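Local coordinates for protein aldo-keto reductase 1 (Coptotermes gestroi, PDB 5KET) that binds NADP in a TIM-barrel aldo-keto reductase fold and probably acts as an NADP-dependent oxidoreductase on carbonyl compounds, at residues N173-Q178 / H334-Y340; Y220-S225 / R318-M322. All blocks are in the same frame, centred on the assembly; numbering follows the deposited sequence.

Interaction 1 of 2, residues N173-Q178 / H334-Y340; sequences NFNSRQ and HPYDEPY. With NAP (NADP nicotinamide-adenine-dinucleotide phosphate), chain C.
Ser176 chi1 of -57° sets OG anti to the carbonyl carbon and beside Ser176 N, putting both donors on the side of the Tyr340 C-terminal carboxylate. Asn175 starts helix 176-185 of the TIM barrel as its N-cap and forms a capping box with Gln178: Asn175 N donates to Gln178 OE1 (3.2 Å), while the Gln178 N to Asn175 OD1 half is less certain. The chain's last residue thus meets a barrel-helix start. Ser176 OG donates to Tyr340 OXT over 2.7 Å. The amide Ser176 N is placed for weak bonds to both carboxylate oxygens, 2.9 Å to Tyr340 O and 3.3 Å to Tyr340 OXT. The carboxylate lies at the N terminus of helix 176-185, where the helix dipole would be expected to favour its ionised form. Nearer the barrel, Asn175 ND2 gives a weak bond to Pro335 O, while Pro335 CG abuts Asn173 O at 3.2 Å. The amide of Asn173 stands almost perpendicular to the Tyr336 ring (planes 89° apart), its ND2 at the ring edge, 2.9 Å from Tyr336 OH, and hydrogen-bonded to Tyr220 OH. At the cofactor, Asn173 OD1 accepts from NAP N7N of the nicotinamide amide (2.7 Å, N-H...O angle 136°).

Interaction 2 of 2, residues Y220-S225 / R318-M322; sequences YAPIGS and RRFRM. With NAP (NADP nicotinamide-adenine-dinucleotide phosphate), chain C.
A type I beta turn from Ala221 to Gly224, closed by Gly224 N to Ala221 O, follows strand 216-220 and faces the inverse gamma turn centred on Phe320; Ala221 CA and Phe320 CA are 8.9 Å apart, Ser225 CA and Arg319 CA 8.0 Å. Aromatic side chains bridge that gap in a T-shaped pair. The edge of Tyr220 points at the face of Phe320, with ring centroids 5.0 Å apart and planes at 87°; Tyr220 CE1 stands over the centre of the Phe320 ring. One face of Tyr220 carries the nicotinamide, NAP C3N lying 3.7 Å above its centre, a cofactor stack familiar from aldo-keto reductases. Tyr220 CG occupies the place between backbone N and carbonyl carbon (chi1 80°), which lays the ring along the nicotinamide. Phe320 also meets Ala221 CB through CE1 at 3.7 Å, and Ser225 OG lies at its rim, near the ring plane. That hydroxyl donates to NAP O2N over 2.9 Å, while Ile223 N binds NAP O2A at 3.0 Å with an N-H...O angle of 152°. Across the segments the contact is mainly aromatic and apolar, with the Arg319 guanidinium lying by the Ser225 backbone, whereas Ile223 N and Ser225 OG turn to the pyrophosphate: the chemistry implies a pocket wall that stacks on the nicotinamide and grips the phosphates by separate means.

How the interactions relate
From the N terminus, the chain reaches 173-178 first, at the join of strand 166-172 and helix 176-185, then 220-225 after strand 216-220. It comes back as 318-322, which closes the inner loop of interaction 2, and finishes as 334-340, which closes the outer loop of interaction 1; the two are nested without crossing. Together they tie the C-terminal tail to the ends of two barrel strands beside NADP. Besides the side-chain bond between Asn173 and Tyr220, direct contacts join them: His334 NE2 to Met322 O is a probable hydrogen bond, and Arg318 makes a cation-pi contact with Tyr336. Both interactions reach NADP.

Interaction 1 of 2, residues N173-Q178 / H334-Y340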
# COMPACT_ATOMS: atom_id res chain seq x y z
N ASN A 173 -0.45 -3.50 6.69
CA ASN A 173 0.59 -3.87 7.64
C ASN A 173 0.01 -4.51 8.91
O ASN A 173 0.52 -4.31 10.01
CB ASN A 173 1.47 -2.66 8.00
CG ASN A 173 2.18 -2.09 6.79
OD1 ASN A 173 2.02 -0.91 6.47
ND2 ASN A 173 2.99 -2.91 6.12
N PHE A 174 -1.05 -5.28 8.74
CA PHE A 174 -1.66 -6.07 9.80
C PHE A 174 -1.18 -7.52 9.69
O PHE A 174 -0.84 -7.98 8.60
CB PHE A 174 -3.19 -6.03 9.70
CG PHE A 174 -3.80 -4.79 10.29
CD1 PHE A 174 -3.59 -3.54 9.72
CD2 PHE A 174 -4.63 -4.88 11.40
CE1 PHE A 174 -4.16 -2.40 10.26
CE2 PHE A 174 -5.21 -3.74 11.95
CZ PHE A 174 -4.98 -2.50 11.38
N ASN A 175 -1.17 -8.23 10.80
CA ASN A 175 -0.74 -9.62 10.79
C ASN A 175 -1.97 -10.55 10.75
O ASN A 175 -3.11 -10.10 10.59
CB ASN A 175 0.17 -9.88 11.99
CG ASN A 175 -0.54 -9.67 13.29
OD1 ASN A 175 -1.76 -9.51 13.31
ND2 ASN A 175 0.21 -9.61 14.38
N SER A 176 -1.74 -11.86 10.90
CA SER A 176 -2.84 -12.83 10.85
C SER A 176 -3.81 -12.61 12.00
O SER A 176 -5.02 -12.42 11.79
CB SER A 176 -2.30 -14.25 10.92
OG SER A 176 -1.38 -14.51 9.89
N ARG A 177 -3.30 -12.68 13.23
CA ARG A 177 -4.16 -12.60 14.40
C ARG A 177 -5.05 -11.35 14.36
O ARG A 177 -6.24 -11.44 14.65
CB ARG A 177 -3.30 -12.64 15.67
N GLN A 178 -4.49 -10.20 13.98
CA GLN A 178 -5.29 -8.96 13.94
C GLN A 178 -6.28 -8.94 12.79
O GLN A 178 -7.39 -8.39 12.94
CB GLN A 178 -4.39 -7.70 13.86
CG GLN A 178 -3.23 -7.61 14.86
CD GLN A 178 -2.16 -6.60 14.43
OE1 GLN A 178 -2.02 -6.33 13.24
NE2 GLN A 178 -1.35 -6.12 15.36
N HIS A 334 1.73 -4.57 17.59
CA HIS A 334 2.84 -4.61 16.65
C HIS A 334 2.73 -5.86 15.79
O HIS A 334 2.63 -6.97 16.33
CB HIS A 334 4.17 -4.59 17.38
CG HIS A 334 5.35 -4.42 16.47
ND1 HIS A 334 6.05 -5.50 15.96
CD2 HIS A 334 5.93 -3.31 15.95
CE1 HIS A 334 7.02 -5.05 15.18
NE2 HIS A 334 6.96 -3.73 15.16
N PRO A 335 2.74 -5.73 14.46
CA PRO A 335 2.35 -6.86 13.60
C PRO A 335 3.45 -7.85 13.29
O PRO A 335 3.13 -8.99 12.90
CB PRO A 335 1.87 -6.17 12.33
CG PRO A 335 2.70 -4.91 12.27
CD PRO A 335 2.92 -4.48 13.70
N TYR A 336 4.72 -7.50 13.45
CA TYR A 336 5.80 -8.31 12.90
C TYR A 336 6.52 -9.15 13.94
O TYR A 336 7.58 -9.71 13.65
CB TYR A 336 6.80 -7.41 12.17
CG TYR A 336 6.15 -6.49 11.16
CD1 TYR A 336 6.61 -5.20 10.99
CD2 TYR A 336 5.07 -6.90 10.39
CE1 TYR A 336 6.03 -4.35 10.08
CE2 TYR A 336 4.48 -6.06 9.49
CZ TYR A 336 4.96 -4.78 9.33
OH TYR A 336 4.39 -3.92 8.43
N ASP A 337 5.97 -9.27 15.15
CA ASP A 337 6.47 -10.30 16.06
C ASP A 337 5.92 -11.67 15.69
O ASP A 337 6.63 -12.67 15.78
CB ASP A 337 6.12 -9.95 17.50
CG ASP A 337 6.76 -8.67 17.97
OD1 ASP A 337 7.81 -8.30 17.40
OD2 ASP A 337 6.22 -8.03 18.90
N GLU A 338 4.66 -11.72 15.26
CA GLU A 338 4.07 -12.96 14.80
C GLU A 338 4.76 -13.44 13.52
O GLU A 338 5.28 -12.63 12.74
CB GLU A 338 2.57 -12.78 14.55
CG GLU A 338 1.76 -12.52 15.81
CD GLU A 338 1.27 -13.81 16.45
OE1 GLU A 338 0.88 -14.73 15.69
OE2 GLU A 338 1.29 -13.90 17.70
N PRO A 339 4.78 -14.76 13.29
CA PRO A 339 5.35 -15.28 12.03
C PRO A 339 4.79 -14.63 10.78
O PRO A 339 5.54 -14.37 9.83
CB PRO A 339 4.99 -16.77 12.09
CG PRO A 339 4.91 -17.07 13.55
CD PRO A 339 4.40 -15.83 14.22
N TYR A 340 3.48 -14.40 10.76
CA TYR A 340 2.81 -13.70 9.67
C TYR A 340 1.43 -13.28 10.17
O TYR A 340 0.82 -12.35 9.66
CB TYR A 340 2.71 -14.57 8.41
CG TYR A 340 1.84 -15.80 8.56
CD1 TYR A 340 2.32 -16.95 9.16
CD2 TYR A 340 0.54 -15.81 8.07
CE1 TYR A 340 1.52 -18.08 9.29
CE2 TYR A 340 -0.27 -16.94 8.20
CZ TYR A 340 0.23 -18.06 8.81
OH TYR A 340 -0.56 -19.19 8.93
OXT TYR A 340 0.91 -13.89 11.10
PA NAP C . 8.71 0.13 -5.42
O1A NAP C . 7.66 0.96 -6.14
O2A NAP C . 8.89 -1.20 -5.61
O5B NAP C . 10.15 1.00 -5.53
C5B NAP C . 9.90 2.12 -6.34
C4B NAP C . 11.27 2.76 -6.56
O4B NAP C . 11.88 2.12 -7.66
C3B NAP C . 11.18 4.29 -6.81
O3B NAP C . 12.28 4.91 -6.23
C2B NAP C . 11.30 4.41 -8.35
O2B NAP C . 12.12 5.41 -8.76
C1B NAP C . 11.92 3.02 -8.77
N9A NAP C . 11.17 2.41 -9.87
C8A NAP C . 9.78 2.45 -10.09
N7A NAP C . 9.42 1.79 -11.21
C5A NAP C . 10.63 1.31 -11.74
C6A NAP C . 10.92 0.55 -12.88
N6A NAP C . 9.92 0.14 -13.73
N1A NAP C . 12.20 0.19 -13.18
C2A NAP C . 13.17 0.63 -12.29
N3A NAP C . 13.04 1.36 -11.16
C4A NAP C . 11.73 1.69 -10.91
O3 NAP C . 8.23 0.19 -3.88
PN NAP C . 7.73 1.56 -3.29
O1N NAP C . 7.94 2.77 -4.10
O2N NAP C . 7.97 1.54 -1.80
O5D NAP C . 5.97 1.35 -3.29
C5D NAP C . 5.46 2.60 -3.23
C4D NAP C . 3.99 2.49 -3.05
O4D NAP C . 3.78 1.47 -2.08
C3D NAP C . 3.58 3.81 -2.39
O3D NAP C . 3.01 4.65 -3.30
C2D NAP C . 2.50 3.39 -1.44
O2D NAP C . 1.29 3.37 -2.07
C1D NAP C . 2.85 1.93 -1.11
N1N NAP C . 3.44 1.99 0.25
C2N NAP C . 2.69 1.57 1.30
C3N NAP C . 3.20 1.64 2.58
C7N NAP C . 2.37 1.17 3.67
O7N NAP C . 1.17 0.86 3.53
N7N NAP C . 2.96 1.07 4.91
C4N NAP C . 4.48 2.17 2.82
C5N NAP C . 5.22 2.61 1.74
C6N NAP C . 4.71 2.53 0.46
P2B NAP C . 11.45 6.82 -9.63
O1X NAP C . 10.48 7.30 -8.56
O2X NAP C . 12.61 7.70 -10.00
O3X NAP C . 10.67 6.08 -10.72

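Interaction 2 of 2, residues Y220-S225 / R318-M322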
# COMPACT_ATOMS: atom_id res chain seq x y z
N TYR A 220 2.74 -3.70 -1.92
CA TYR A 220 3.56 -2.51 -2.03
C TYR A 220 5.03 -2.89 -1.95
O TYR A 220 5.39 -3.96 -1.44
CB TYR A 220 3.19 -1.47 -0.96
CG TYR A 220 3.74 -1.65 0.43
CD1 TYR A 220 5.06 -1.30 0.75
CD2 TYR A 220 2.93 -2.12 1.46
CE1 TYR A 220 5.55 -1.46 2.05
CE2 TYR A 220 3.41 -2.27 2.75
CZ TYR A 220 4.71 -1.94 3.03
OH TYR A 220 5.17 -2.10 4.32
N ALA A 221 5.88 -2.01 -2.46
CA ALA A 221 7.28 -2.31 -2.72
C ALA A 221 7.44 -3.56 -3.60
O ALA A 221 8.24 -4.44 -3.29
CB ALA A 221 8.06 -2.47 -1.43
N PRO A 222 6.71 -3.64 -4.72
CA PRO A 222 6.71 -4.89 -5.49
C PRO A 222 7.99 -5.13 -6.26
O PRO A 222 8.26 -6.29 -6.61
CB PRO A 222 5.52 -4.71 -6.43
CG PRO A 222 5.53 -3.23 -6.71
CD PRO A 222 6.03 -2.55 -5.44
N ILE A 223 8.78 -4.10 -6.53
CA ILE A 223 10.06 -4.29 -7.20
C ILE A 223 11.18 -3.93 -6.23
O ILE A 223 12.23 -3.41 -6.63
CB ILE A 223 10.14 -3.46 -8.49
CG1 ILE A 223 9.94 -1.98 -8.21
CG2 ILE A 223 9.11 -3.94 -9.47
CD1 ILE A 223 9.94 -1.10 -9.43
N GLY A 224 10.97 -4.23 -4.94
CA GLY A 224 11.90 -3.84 -3.90
C GLY A 224 11.83 -2.34 -3.74
O GLY A 224 11.27 -1.66 -4.60
N SER A 225 12.36 -1.76 -2.66
CA SER A 225 12.26 -0.31 -2.57
C SER A 225 13.65 0.29 -2.68
O SER A 225 14.34 0.46 -1.66
CB SER A 225 11.56 0.12 -1.28
OG SER A 225 10.88 1.35 -1.49
N ARG A 318 11.89 -8.33 5.49
CA ARG A 318 11.30 -7.01 5.55
C ARG A 318 12.35 -5.92 5.47
O ARG A 318 13.33 -5.93 6.21
CB ARG A 318 10.52 -6.82 6.85
CG ARG A 318 9.72 -8.01 7.24
CD ARG A 318 9.25 -7.90 8.67
NE ARG A 318 8.14 -8.80 8.85
CZ ARG A 318 6.95 -8.61 8.31
NH1 ARG A 318 6.70 -7.50 7.62
NH2 ARG A 318 5.98 -9.49 8.50
N ARG A 319 12.13 -4.97 4.57
CA ARG A 319 12.80 -3.68 4.66
C ARG A 319 11.93 -2.65 5.33
O ARG A 319 12.45 -1.73 5.97
CB ARG A 319 13.15 -3.16 3.27
CG ARG A 319 13.52 -4.26 2.37
CD ARG A 319 13.09 -4.04 0.93
NE ARG A 319 13.96 -4.88 0.08
CZ ARG A 319 15.03 -4.43 -0.56
NH1 ARG A 319 15.40 -3.15 -0.47
NH2 ARG A 319 15.75 -5.23 -1.27
N PHE A 320 10.61 -2.75 5.16
CA PHE A 320 9.67 -1.87 5.85
C PHE A 320 9.34 -2.48 7.21
O PHE A 320 8.23 -2.93 7.49
CB PHE A 320 8.42 -1.66 5.00
CG PHE A 320 8.67 -0.88 3.75
CD1 PHE A 320 9.27 -1.48 2.64
CD2 PHE A 320 8.32 0.46 3.67
CE1 PHE A 320 9.51 -0.75 1.49
CE2 PHE A 320 8.55 1.18 2.53
CZ PHE A 320 9.14 0.58 1.43
N ARG A 321 10.37 -2.52 8.05
CA ARG A 321 10.19 -2.97 9.42
C ARG A 321 9.56 -1.86 10.24
O ARG A 321 9.44 -0.71 9.81
CB ARG A 321 11.52 -3.40 10.04
CG ARG A 321 12.38 -4.24 9.13
CD ARG A 321 13.51 -4.91 9.90
NE ARG A 321 13.10 -6.21 10.44
CZ ARG A 321 13.17 -7.36 9.77
NH1 ARG A 321 13.63 -7.38 8.52
NH2 ARG A 321 12.78 -8.49 10.35
N MET A 322 9.16 -2.22 11.46
CA MET A 322 8.52 -1.30 12.39
C MET A 322 9.24 -1.46 13.74
O MET A 322 8.67 -1.97 14.71
CB MET A 322 7.03 -1.58 12.50
CG MET A 322 6.15 -0.35 12.52
SD MET A 322 4.40 -0.77 12.66
CE MET A 322 4.18 -1.67 11.13
PA NAP C . 8.71 0.13 -5.42
O1A NAP C . 7.66 0.96 -6.14
O2A NAP C . 8.89 -1.20 -5.61
O5B NAP C . 10.15 1.00 -5.53
C5B NAP C . 9.90 2.12 -6.34
C4B NAP C . 11.27 2.76 -6.56
O4B NAP C . 11.88 2.12 -7.66
C3B NAP C . 11.18 4.29 -6.81
O3B NAP C . 12.28 4.91 -6.23
C2B NAP C . 11.30 4.41 -8.35
O2B NAP C . 12.12 5.41 -8.76
C1B NAP C . 11.92 3.02 -8.77
N9A NAP C . 11.17 2.41 -9.87
C8A NAP C . 9.78 2.45 -10.09
N7A NAP C . 9.42 1.79 -11.21
C5A NAP C . 10.63 1.31 -11.74
C6A NAP C . 10.92 0.55 -12.88
N6A NAP C . 9.92 0.14 -13.73
N1A NAP C . 12.20 0.19 -13.18
C2A NAP C . 13.17 0.63 -12.29
N3A NAP C . 13.04 1.36 -11.16
C4A NAP C . 11.73 1.69 -10.91
O3 NAP C . 8.23 0.19 -3.88
PN NAP C . 7.73 1.56 -3.29
O1N NAP C . 7.94 2.77 -4.10
O2N NAP C . 7.97 1.54 -1.80
O5D NAP C . 5.97 1.35 -3.29
C5D NAP C . 5.46 2.60 -3.23
C4D NAP C . 3.99 2.49 -3.05
O4D NAP C . 3.78 1.47 -2.08
C3D NAP C . 3.58 3.81 -2.39
O3D NAP C . 3.01 4.65 -3.30
C2D NAP C . 2.50 3.39 -1.44
O2D NAP C . 1.29 3.37 -2.07
C1D NAP C . 2.85 1.93 -1.11
N1N NAP C . 3.44 1.99 0.25
C2N NAP C . 2.69 1.57 1.30
C3N NAP C . 3.20 1.64 2.58
C7N NAP C . 2.37 1.17 3.67
O7N NAP C . 1.17 0.86 3.53
N7N NAP C . 2.96 1.07 4.91
C4N NAP C . 4.48 2.17 2.82
C5N NAP C . 5.22 2.61 1.74
C6N NAP C . 4.71 2.53 0.46
P2B NAP C . 11.45 6.82 -9.63
O1X NAP C . 10.48 7.30 -8.56
O2X NAP C . 12.61 7.70 -10.00
O3X NAP C . 10.67 6.08 -10.72